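Local structure of MutT/nudix family protein (Enterococcus faecalis, 2FML) at residues A[47-51]-A[209-213]. The protein is of unknown function but combines a Nudix domain with an NrtR-like winged-helix domain, consistent with a role as a transcription regulator that senses a nucleotide-derived ligand. Sequence-based numbering, arbitrary orientation.
Sequences LCYNK and QVLGK
Val210 O and Tyr49 N face each other through one water: the water donates to Val210 O at 2.6 Å and accepts from Tyr49 N at 3.0 Å. No direct hydrogen bond links the two segments, so this bridge carries the polar part of the contact, giving both backbone groups a partner where the end of strand 39-50 meets the 3-10 turn. Beside the water, Val210 drives its two methyls against the strand. Its CG2 meets Tyr49 CB at 3.5 Å, while CG1, anti to its own carbonyl carbon (chi1 -54°), lies 3.7 Å from Leu47 O, further back along the strand, and also touches the CA of Cys48. The example illustrates how two domains can be joined by apolar side chains around a single bridged polar pair: 47-51 ends a strand of the Nudix sheet, whereas 209-213 belongs to the NrtR-like winged-helix part of the chain, in the loop ahead of helix 217-228. Tyr49 turns its ring away from its own backbone N (chi1 170°), and this lays it alongside Leu211, the two side chains pointing the same way. Leu211 CD2 approaches the ring obliquely, 3.8 Å from Tyr49 CE2, and helix 217-228 adds Val223 to both residues. The phenol hydroxyl continues past this apolar patch to hydrogen-bond Asp54. At the exposed margin the aliphatic part of Lys51 passes Leu211, its CG 4.3 Å from Leu211 CD2, before NZ forms a salt bridge with Glu219. Within the turn, Gly212 N donates to Gln209 O at 2.9 Å, and Lys213 NZ adds a weak bond to that same oxygen.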
loop_
_atom_site.group_PDB
_atom_site.type_symbol
_atom_site.label_atom_id
_atom_site.label_comp_id
_atom_site.label_asym_id
_atom_site.label_seq_id
_atom_site.Cartn_x
_atom_site.Cartn_y
_atom_site.Cartn_z
ATOM N N LEU A 47 -0.805 14.089 10.677
ATOM C CA LEU A 47 -2.045 14.423 11.331
ATOM C C LEU A 47 -1.766 14.544 12.804
ATOM O O LEU A 47 -1.075 13.712 13.400
ATOM C CB LEU A 47 -3.052 13.301 11.131
ATOM C CG LEU A 47 -3.572 13.069 9.735
ATOM C CD1 LEU A 47 -4.619 11.970 9.778
ATOM C CD2 LEU A 47 -4.105 14.379 9.100
ATOM N N CYS A 48 -2.312 15.596 13.401
ATOM C CA CYS A 48 -2.247 15.754 14.843
ATOM C C CYS A 48 -3.638 16.140 15.352
ATOM O O CYS A 48 -4.582 16.305 14.569
ATOM C CB CYS A 48 -1.155 16.784 15.221
ATOM S SG CYS A 48 -1.509 18.488 14.807
ATOM N N TYR A 49 -3.757 16.328 16.660
ATOM C CA TYR A 49 -4.996 16.815 17.186
ATOM C C TYR A 49 -4.736 17.778 18.341
ATOM O O TYR A 49 -4.066 17.408 19.286
ATOM C CB TYR A 49 -5.829 15.606 17.598
ATOM C CG TYR A 49 -7.080 15.880 18.402
ATOM C CD1 TYR A 49 -8.294 16.188 17.778
ATOM C CD2 TYR A 49 -7.057 15.746 19.799
ATOM C CE1 TYR A 49 -9.448 16.399 18.572
ATOM C CE2 TYR A 49 -8.175 15.951 20.565
ATOM C CZ TYR A 49 -9.360 16.299 19.964
ATOM O OH TYR A 49 -10.440 16.476 20.791
ATOM N N ASN A 50 -5.242 19.015 18.245
ATOM C CA ASN A 50 -5.270 19.937 19.382
ATOM C C ASN A 50 -6.460 19.696 20.362
ATOM O O ASN A 50 -7.588 19.910 19.966
ATOM C CB ASN A 50 -5.294 21.386 18.853
ATOM C CG ASN A 50 -4.981 22.406 19.938
ATOM O OD1 ASN A 50 -5.777 22.640 20.866
ATOM N ND2 ASN A 50 -3.797 22.993 19.849
ATOM N N LYS A 51 -6.227 19.286 21.620
ATOM C CA LYS A 51 -7.337 18.952 22.567
ATOM C C LYS A 51 -8.178 20.138 23.011
ATOM O O LYS A 51 -9.392 20.027 23.169
ATOM C CB LYS A 51 -6.845 18.279 23.873
ATOM C CG LYS A 51 -6.172 16.911 23.732
ATOM C CD LYS A 51 -4.903 16.842 24.600
ATOM C CE LYS A 51 -5.199 16.702 26.090
ATOM N NZ LYS A 51 -5.156 15.282 26.580
ATOM N N GLN A 209 -3.232 7.650 18.668
ATOM C CA GLN A 209 -1.856 8.142 18.876
ATOM C C GLN A 209 -1.782 9.671 18.948
ATOM O O GLN A 209 -1.006 10.201 19.731
ATOM C CB GLN A 209 -0.930 7.660 17.776
ATOM C CG GLN A 209 -0.317 6.302 17.979
ATOM C CD GLN A 209 0.607 5.924 16.810
ATOM O OE1 GLN A 209 0.966 6.765 16.005
ATOM N NE2 GLN A 209 0.968 4.667 16.721
ATOM N N VAL A 210 -2.591 10.370 18.145
ATOM C CA VAL A 210 -2.650 11.845 18.193
ATOM C C VAL A 210 -2.988 12.430 19.606
ATOM O O VAL A 210 -2.822 13.638 19.854
ATOM C CB VAL A 210 -3.653 12.469 17.151
ATOM C CG1 VAL A 210 -3.379 11.986 15.722
ATOM C CG2 VAL A 210 -5.031 12.226 17.545
ATOM N N LEU A 211 -3.466 11.555 20.489
ATOM C CA LEU A 211 -3.866 11.922 21.835
ATOM C C LEU A 211 -2.708 11.835 22.825
ATOM O O LEU A 211 -2.838 12.293 23.943
ATOM C CB LEU A 211 -5.049 11.052 22.293
ATOM C CG LEU A 211 -6.460 11.421 21.854
ATOM C CD1 LEU A 211 -7.451 10.408 22.446
ATOM C CD2 LEU A 211 -6.859 12.871 22.274
ATOM N N GLY A 212 -1.593 11.232 22.411
ATOM C CA GLY A 212 -0.339 11.344 23.138
ATOM C C GLY A 212 -0.102 10.401 24.310
ATOM O O GLY A 212 0.318 10.828 25.408
ATOM N N LYS A 213 -0.351 9.116 24.086
ATOM C CA LYS A 213 0.094 8.058 25.030
ATOM C C LYS A 213 -0.821 7.783 26.223
ATOM O O LYS A 213 -0.772 6.684 26.773
ATOM C CB LYS A 213 1.578 8.215 25.471
ATOM C CG LYS A 213 2.647 7.646 24.492
ATOM C CD LYS A 213 2.780 8.438 23.176
ATOM C CE LYS A 213 2.083 7.738 22.012
ATOM N NZ LYS A 213 1.678 8.721 20.937
HETATM O O HOH W 1 -1.523 15.139 18.235
#